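Local coordinates for putative extracellular solute-binding protein (Bordetella bronchiseptica, PDB 4P56), which probably captures small aromatic acids such as mandelate in the periplasm and hands them to a TRAP transporter for uptake, at residues V207-P210 / S216-L219; S32-P37 / H92-G97. All blocks are in the same frame, centred on the assembly; numbering follows the deposited sequence.

From the N terminus, the chain leaves strand 28-31 into the loop S32-P37, runs through helix 40-56 and strands 62-65 and 87-91, and arrives at H92-G97, where contact 2 closes a long loop. Contact 1 comes later and spans far less chain: strand 206-210 leads into the short helix 211-216, and S216-L219 folds back beside V207-P210. The loops are in series, neither enclosing nor crossing the other, and the contact centres lie about 15 Å apart. They meet where F217 CZ packs on L35 CD2 at 3.8 Å, and both touch the (R)-mandelate. Contact 2 joins the loops after strands 28-31 and 87-91; contact 1 joins strand 206-210 to the turn after helix 211-216.

Contact 1 (V207-P210 / S216-L219); sequences VFFP and SFKL. With RMN ((R)-mandelic acid), chain D.
F209 projects from strand 206-210 into the angle between F217 and L219, so that one phenyl ring fills the hollow left by two side chains of the turn after helix 211-216. CD1 of L219 lies at the edge of the F209 ring, near its plane, with F209 CE2 3.8 Å away. L219 CD1 also meets V207 CG1 tip to tip at 4.1 Å. CZ of F209 sits over one face of F217, offset toward the rim, 3.9 Å from F217 CD2. The two ring planes are only 23° from parallel, but the offset, with centroids 5.0 Å apart, leaves little shared face. V207 CG2, anti to the backbone N, lies against one face of the F209 ring, toward its rim.

The helix ends in a Schellman motif with K218, of positive phi, as its C-prime residue: L219 N bonds to L214 O and K218 N to V215 O. F217 and L219, on either side of K218, both point toward the strand. L199 and S195 of helix 195-200 add further packing. CE1 of F209 approaches mandelate O11 at 3.6 Å, while F217 presents its edge to the ligand ring, CE2 lying 4.0 Å from C4. R170, which hydrogen-bonds the ligand, also makes a cation-pi contact with F209. This strand-helix-turn segment contributes F209 and F217 to the mandelate pocket of a family 7 solute-binding protein.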
ATOM      1  N   VAL A 207      10.509  -1.323 -11.974  1.00  9.93           N
ATOM      2  CA  VAL A 207       9.585  -1.614 -10.888  1.00  8.41           C
ATOM      3  C   VAL A 207       8.963  -0.335 -10.394  1.00 12.52           C
ATOM      4  O   VAL A 207       9.619   0.709 -10.355  1.00 11.81           O
ATOM      5  CB  VAL A 207      10.264  -2.379  -9.712  1.00  8.23           C
ATOM      6  CG1 VAL A 207      11.449  -1.623  -9.155  1.00 11.29           C
ATOM      7  CG2 VAL A 207       9.265  -2.640  -8.594  1.00 10.79           C
ATOM      8  N   PHE A 208       7.684  -0.416 -10.063  1.00  9.46           N
ATOM      9  CA  PHE A 208       6.983   0.692  -9.415  1.00  6.88           C
ATOM     10  C   PHE A 208       7.016   0.325  -7.931  1.00 12.02           C
ATOM     11  O   PHE A 208       6.465  -0.700  -7.526  1.00  6.70           O
ATOM     12  CB  PHE A 208       5.514   0.829  -9.911  1.00  7.15           C
ATOM     13  CG  PHE A 208       5.352   1.543 -11.242  1.00  6.86           C
ATOM     14  CD1 PHE A 208       6.433   1.956 -11.980  1.00  7.28           C
ATOM     15  CD2 PHE A 208       4.060   1.790 -11.765  1.00  8.94           C
ATOM     16  CE1 PHE A 208       6.257   2.607 -13.187  1.00 10.10           C
ATOM     17  CE2 PHE A 208       3.889   2.434 -12.949  1.00 10.41           C
ATOM     18  CZ  PHE A 208       4.997   2.847 -13.671  1.00 13.35           C
ATOM     19  N   PHE A 209       7.724   1.126  -7.139  1.00  8.93           N
ATOM     20  CA  PHE A 209       7.817   0.936  -5.688  1.00 10.93           C
ATOM     21  C   PHE A 209       7.916   2.311  -5.023  1.00  9.46           C
ATOM     22  O   PHE A 209       8.302   3.288  -5.680  1.00  9.20           O
ATOM     23  CB  PHE A 209       9.112   0.204  -5.353  1.00 10.01           C
ATOM     24  CG  PHE A 209       8.959  -1.266  -5.035  1.00 11.00           C
ATOM     25  CD1 PHE A 209       7.771  -1.796  -4.570  1.00 13.56           C
ATOM     26  CD2 PHE A 209      10.051  -2.093  -5.143  1.00 10.64           C
ATOM     27  CE1 PHE A 209       7.675  -3.140  -4.247  1.00 11.42           C
ATOM     28  CE2 PHE A 209       9.955  -3.453  -4.827  1.00 12.61           C
ATOM     29  CZ  PHE A 209       8.762  -3.961  -4.376  1.00 14.59           C
ATOM     30  N   PRO A 210       7.597   2.390  -3.719  1.00  7.51           N
ATOM     31  CA  PRO A 210       7.961   3.584  -2.963  1.00  7.98           C
ATOM     32  C   PRO A 210       9.460   3.547  -2.657  1.00 10.33           C
ATOM     33  O   PRO A 210      10.111   2.534  -2.907  1.00 12.47           O
ATOM     34  CB  PRO A 210       7.149   3.450  -1.684  1.00  8.18           C
ATOM     35  CG  PRO A 210       7.123   1.964  -1.449  1.00  7.81           C
ATOM     36  CD  PRO A 210       7.060   1.336  -2.837  1.00  8.80           C
ATOM     37  N   SER A 216      14.880  -2.104   0.924  1.00 13.58           N
ATOM     38  CA  SER A 216      14.488  -3.263   1.732  1.00 14.96           C
ATOM     39  C   SER A 216      14.427  -4.520   0.870  1.00 16.28           C
ATOM     40  O   SER A 216      14.656  -5.605   1.355  1.00 16.45           O
ATOM     41  CB  SER A 216      13.166  -3.014   2.478  1.00 16.74           C
ATOM     42  OG  SER A 216      12.132  -2.735   1.571  1.00 13.51           O
ATOM     43  N   PHE A 217      14.147  -4.364  -0.419  1.00 14.04           N
ATOM     44  CA  PHE A 217      14.124  -5.502  -1.333  1.00 14.80           C
ATOM     45  C   PHE A 217      15.488  -5.722  -2.031  1.00 19.49           C
ATOM     46  O   PHE A 217      15.628  -6.577  -2.911  1.00 18.53           O
ATOM     47  CB  PHE A 217      12.976  -5.336  -2.321  1.00 14.78           C
ATOM     48  CG  PHE A 217      11.617  -5.558  -1.697  1.00 17.40           C
ATOM     49  CD1 PHE A 217      11.072  -6.834  -1.621  1.00 21.58           C
ATOM     50  CD2 PHE A 217      10.906  -4.508  -1.167  1.00 16.15           C
ATOM     51  CE1 PHE A 217       9.820  -7.040  -1.046  1.00 20.73           C
ATOM     52  CE2 PHE A 217       9.654  -4.710  -0.572  1.00 16.17           C
ATOM     53  CZ  PHE A 217       9.119  -5.974  -0.517  1.00 13.65           C
ATOM     54  N   LYS A 218      16.483  -4.948  -1.603  1.00 16.56           N
ATOM     55  CA  LYS A 218      17.869  -5.111  -2.030  1.00 18.67           C
ATOM     56  C   LYS A 218      18.036  -4.906  -3.519  1.00 16.28           C
ATOM     57  O   LYS A 218      18.752  -5.660  -4.188  1.00 16.35           O
ATOM     58  CB  LYS A 218      18.406  -6.492  -1.631  1.00 24.87           C
ATOM     59  CG  LYS A 218      18.439  -6.731  -0.128  1.00 30.28           C
ATOM     60  CD  LYS A 218      18.727  -8.196   0.176  1.00 44.68           C
ATOM     61  CE  LYS A 218      17.974  -8.692   1.408  1.00 47.77           C
ATOM     62  NZ  LYS A 218      18.642  -8.323   2.693  1.00 52.91           N
ATOM     63  N   LEU A 219      17.388  -3.875  -4.045  1.00 17.69           N
ATOM     64  CA  LEU A 219      17.418  -3.601  -5.474  1.00 15.55           C
ATOM     65  C   LEU A 219      18.435  -2.532  -5.868  1.00 14.74           C
ATOM     66  O   LEU A 219      18.593  -2.237  -7.050  1.00 23.72           O
ATOM     67  CB  LEU A 219      16.035  -3.129  -5.927  1.00 17.62           C
ATOM     68  CG  LEU A 219      14.853  -4.031  -5.568  1.00 18.91           C
ATOM     69  CD1 LEU A 219      13.546  -3.448  -6.075  1.00 19.46           C
ATOM     70  CD2 LEU A 219      15.055  -5.399  -6.140  1.00 21.32           C
TER
HETATM   71  C1  RMN D 401       4.046  -3.207  -1.851  1.00 12.00           C
HETATM   72  C2  RMN D 401       4.047  -4.178  -0.861  1.00 11.00           C
HETATM   73  C3  RMN D 401       5.026  -4.188   0.116  1.00 11.09           C
HETATM   74  C4  RMN D 401       6.044  -3.250   0.093  1.00 16.28           C
HETATM   75  C5  RMN D 401       6.056  -2.280  -0.905  1.00 17.20           C
HETATM   76  C6  RMN D 401       5.057  -2.265  -1.865  1.00 18.17           C
HETATM   77  C7  RMN D 401       2.989  -3.210  -2.922  1.00 16.67           C
HETATM   78  C10 RMN D 401       3.603  -3.701  -4.199  1.00  7.00           C
HETATM   79  O8  RMN D 401       2.503  -1.953  -3.202  1.00 25.74           O
HETATM   80  O11 RMN D 401       4.155  -2.906  -5.034  1.00 12.19           O
HETATM   81  O12 RMN D 401       3.626  -4.948  -4.428  1.00 11.61           O

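Contact 2 (S32-P37 / H92-G97); sequences SSWLPP and HAYYPG. With RMN ((R)-mandelic acid), chain D.
The CA atoms of W34 and Y94, the nearest pair between the irregular loops S32-P37 and H92-G97, are 12.4 Å from each other, so the backbones stay well apart. S32-P37 leads from strand 28-31 to helix 40-56, and H92-G97 follows strand 87-91; two long aromatic side chains have to span the gap, coming from opposite directions. Within the first loop, S33 OG donates to L35 O at 2.8 Å.

CE2 of Y94 lies over one face of the W34 six-membered ring, 3.5 Å from CH2, and the planes meet obliquely at 52°. The indole NE1 is held by F89 O. L35 CG packs against a face of the indole, toward its rim. Beyond this pair lies the ligand: W34 turns its edge to the mandelate ring, CH2 standing 3.9 Å from C2, and Y94 OH donates a hydrogen bond of 2.7 Å to carboxylate O12, which lies in the plane of the phenol ring.

Because Y94 OH also accepts from A192 N, the hydroxyl is gripped twice, which probably strengthens it as a donor. R170 and D236 also hydrogen-bond the ligand, so apolar packing around its phenyl group adjoins directed polar bonds.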
ATOM      1  N   SER A  32       0.561 -13.876  10.412  1.00 11.77           N
ATOM      2  CA  SER A  32       1.457 -14.270   9.332  1.00 12.08           C
ATOM      3  C   SER A  32       1.854 -13.049   8.518  1.00 11.47           C
ATOM      4  O   SER A  32       1.015 -12.213   8.210  1.00 10.66           O
ATOM      5  CB  SER A  32       0.816 -15.297   8.387  1.00 12.11           C
ATOM      6  OG  SER A  32       1.746 -15.760   7.412  1.00 12.54           O
ATOM      7  N   SER A  33       3.132 -12.969   8.166  1.00 12.38           N
ATOM      8  CA  SER A  33       3.631 -11.907   7.297  1.00 14.51           C
ATOM      9  C   SER A  33       4.293 -12.446   6.026  1.00 11.96           C
ATOM     10  O   SER A  33       5.060 -13.423   6.077  1.00 12.85           O
ATOM     11  CB  SER A  33       4.664 -11.094   8.054  1.00 14.64           C
ATOM     12  OG  SER A  33       5.348 -10.259   7.153  1.00 11.97           O
ATOM     13  N   TRP A  34       4.002 -11.813   4.896  1.00 11.34           N
ATOM     14  CA  TRP A  34       4.611 -12.203   3.629  1.00 11.64           C
ATOM     15  C   TRP A  34       5.772 -11.259   3.291  1.00 15.63           C
ATOM     16  O   TRP A  34       6.339 -11.331   2.210  1.00 12.22           O
ATOM     17  CB  TRP A  34       3.574 -12.245   2.503  1.00 10.92           C
ATOM     18  CG  TRP A  34       2.574 -11.096   2.458  1.00 11.11           C
ATOM     19  CD1 TRP A  34       1.390 -11.022   3.126  1.00  9.64           C
ATOM     20  CD2 TRP A  34       2.681  -9.864   1.713  1.00  9.60           C
ATOM     21  NE1 TRP A  34       0.747  -9.846   2.841  1.00  8.86           N
ATOM     22  CE2 TRP A  34       1.521  -9.118   1.970  1.00  8.90           C
ATOM     23  CE3 TRP A  34       3.650  -9.330   0.858  1.00  9.88           C
ATOM     24  CZ2 TRP A  34       1.294  -7.849   1.413  1.00  9.39           C
ATOM     25  CZ3 TRP A  34       3.426  -8.076   0.300  1.00  9.45           C
ATOM     26  CH2 TRP A  34       2.267  -7.348   0.586  1.00  8.76           C
ATOM     27  N   LEU A  35       6.111 -10.383   4.244  1.00 13.32           N
ATOM     28  CA  LEU A  35       7.307  -9.533   4.162  1.00 12.58           C
ATOM     29  C   LEU A  35       8.359  -9.969   5.179  1.00 13.65           C
ATOM     30  O   LEU A  35       8.018 -10.512   6.216  1.00 14.81           O
ATOM     31  CB  LEU A  35       6.930  -8.092   4.441  1.00 11.97           C
ATOM     32  CG  LEU A  35       6.031  -7.466   3.368  1.00 11.10           C
ATOM     33  CD1 LEU A  35       5.577  -6.048   3.770  1.00 10.60           C
ATOM     34  CD2 LEU A  35       6.775  -7.437   2.022  1.00 11.47           C
ATOM     35  N   PRO A  36       9.637  -9.707   4.892  1.00 18.38           N
ATOM     36  CA  PRO A  36      10.694 -10.024   5.855  1.00 25.28           C
ATOM     37  C   PRO A  36      10.410  -9.337   7.180  1.00 21.93           C
ATOM     38  O   PRO A  36       9.810  -8.258   7.174  1.00 17.47           O
ATOM     39  CB  PRO A  36      11.943  -9.399   5.229  1.00 28.56           C
ATOM     40  CG  PRO A  36      11.626  -9.180   3.835  1.00 31.81           C
ATOM     41  CD  PRO A  36      10.158  -8.979   3.725  1.00 22.57           C
ATOM     42  N   PRO A  37      10.860  -9.926   8.292  1.00 17.80           N
ATOM     43  CA  PRO A  37      10.582  -9.355   9.619  1.00 16.31           C
ATOM     44  C   PRO A  37      11.279  -8.017   9.843  1.00 18.39           C
ATOM     45  O   PRO A  37      10.869  -7.253  10.717  1.00 19.44           O
ATOM     46  CB  PRO A  37      11.147 -10.399  10.601  1.00 27.54           C
ATOM     47  CG  PRO A  37      11.572 -11.570   9.808  1.00 25.66           C
ATOM     48  CD  PRO A  37      11.683 -11.146   8.366  1.00 23.18           C
ATOM     49  N   HIS A  92      -4.260  -4.384  -1.353  1.00  8.05           N
ATOM     50  CA  HIS A  92      -5.441  -4.234  -2.175  1.00  9.05           C
ATOM     51  C   HIS A  92      -5.137  -4.414  -3.643  1.00 17.40           C
ATOM     52  O   HIS A  92      -6.020  -4.756  -4.423  1.00 23.56           O
ATOM     53  CB  HIS A  92      -6.061  -2.881  -1.902  1.00  8.53           C
ATOM     54  CG  HIS A  92      -6.745  -2.857  -0.587  1.00  8.56           C
ATOM     55  ND1 HIS A  92      -6.635  -1.813   0.306  1.00  9.57           N
ATOM     56  CD2 HIS A  92      -7.570  -3.755  -0.018  1.00  8.63           C
ATOM     57  CE1 HIS A  92      -7.341  -2.084   1.385  1.00 10.17           C
ATOM     58  NE2 HIS A  92      -7.928  -3.259   1.210  1.00  9.78           N
ATOM     59  N   ALA A  93      -3.879  -4.235  -4.001  1.00  9.54           N
ATOM     60  CA  ALA A  93      -3.436  -4.477  -5.371  1.00 11.67           C
ATOM     61  C   ALA A  93      -3.447  -5.956  -5.782  1.00  9.44           C
ATOM     62  O   ALA A  93      -3.420  -6.270  -6.972  1.00 10.71           O
ATOM     63  CB  ALA A  93      -2.003  -3.890  -5.574  1.00 12.36           C
ATOM     64  N   TYR A  94      -3.435  -6.870  -4.827  1.00  8.49           N
ATOM     65  CA  TYR A  94      -3.175  -8.265  -5.138  1.00  9.30           C
ATOM     66  C   TYR A  94      -4.456  -9.031  -5.497  1.00 12.03           C
ATOM     67  O   TYR A  94      -4.389 -10.229  -5.733  1.00 12.02           O
ATOM     68  CB  TYR A  94      -2.486  -8.924  -3.951  1.00  8.42           C
ATOM     69  CG  TYR A  94      -1.093  -8.404  -3.721  1.00  8.20           C
ATOM     70  CD1 TYR A  94      -0.535  -7.401  -4.562  1.00  8.27           C
ATOM     71  CD2 TYR A  94      -0.319  -8.901  -2.692  1.00  8.84           C
ATOM     72  CE1 TYR A  94       0.750  -6.924  -4.326  1.00  9.04           C
ATOM     73  CE2 TYR A  94       0.977  -8.427  -2.465  1.00  8.00           C
ATOM     74  CZ  TYR A  94       1.484  -7.435  -3.277  1.00  8.10           C
ATOM     75  OH  TYR A  94       2.761  -7.037  -2.999  1.00 11.62           O
ATOM     76  N   TYR A  95      -5.595  -8.344  -5.527  1.00 11.60           N
ATOM     77  CA  TYR A  95      -6.901  -9.007  -5.797  1.00 12.90           C
ATOM     78  C   TYR A  95      -7.679  -8.332  -6.913  1.00 12.41           C
ATOM     79  O   TYR A  95      -8.583  -7.550  -6.662  1.00 16.39           O
ATOM     80  CB  TYR A  95      -7.753  -9.057  -4.519  1.00 12.12           C
ATOM     81  CG  TYR A  95      -6.949  -9.587  -3.375  1.00 11.95           C
ATOM     82  CD1 TYR A  95      -6.931 -10.935  -3.103  1.00 13.09           C
ATOM     83  CD2 TYR A  95      -6.198  -8.738  -2.581  1.00 11.24           C
ATOM     84  CE1 TYR A  95      -6.154 -11.446  -2.045  1.00 14.20           C
ATOM     85  CE2 TYR A  95      -5.429  -9.219  -1.533  1.00 11.16           C
ATOM     86  CZ  TYR A  95      -5.422 -10.562  -1.269  1.00 11.81           C
ATOM     87  OH  TYR A  95      -4.646 -11.037  -0.243  1.00 11.83           O
ATOM     88  N   PRO A  96      -7.343  -8.660  -8.155  1.00 18.65           N
ATOM     89  CA  PRO A  96      -7.961  -8.037  -9.336  1.00 27.09           C
ATOM     90  C   PRO A  96      -9.461  -8.082  -9.246  1.00 24.58           C
ATOM     91  O   PRO A  96      -9.991  -9.189  -9.079  1.00 14.22           O
ATOM     92  CB  PRO A  96      -7.497  -8.922 -10.484  1.00 23.71           C
ATOM     93  CG  PRO A  96      -6.237  -9.507 -10.008  1.00 29.24           C
ATOM     94  CD  PRO A  96      -6.418  -9.727  -8.524  1.00 13.29           C
ATOM     95  N   GLY A  97     -10.103  -6.916  -9.323  1.00 20.74           N
ATOM     96  CA  GLY A  97     -11.548  -6.787  -9.274  1.00 22.96           C
ATOM     97  C   GLY A  97     -12.206  -6.597  -7.915  1.00 29.42           C
ATOM     98  O   GLY A  97     -13.398  -6.332  -7.894  1.00 27.58           O
TER
HETATM   99  C1  RMN D 401       4.046  -3.207  -1.851  1.00 12.00           C
HETATM  100  C2  RMN D 401       4.047  -4.178  -0.861  1.00 11.00           C
HETATM  101  C3  RMN D 401       5.026  -4.188   0.116  1.00 11.09           C
HETATM  102  C4  RMN D 401       6.044  -3.250   0.093  1.00 16.28           C
HETATM  103  C5  RMN D 401       6.056  -2.280  -0.905  1.00 17.20           C
HETATM  104  C6  RMN D 401       5.057  -2.265  -1.865  1.00 18.17           C
HETATM  105  C7  RMN D 401       2.989  -3.210  -2.922  1.00 16.67           C
HETATM  106  C10 RMN D 401       3.603  -3.701  -4.199  1.00  7.00           C
HETATM  107  O8  RMN D 401       2.503  -1.953  -3.202  1.00 25.74           O
HETATM  108  O11 RMN D 401       4.155  -2.906  -5.034  1.00 12.19           O
HETATM  109  O12 RMN D 401       3.626  -4.948  -4.428  1.00 11.61           O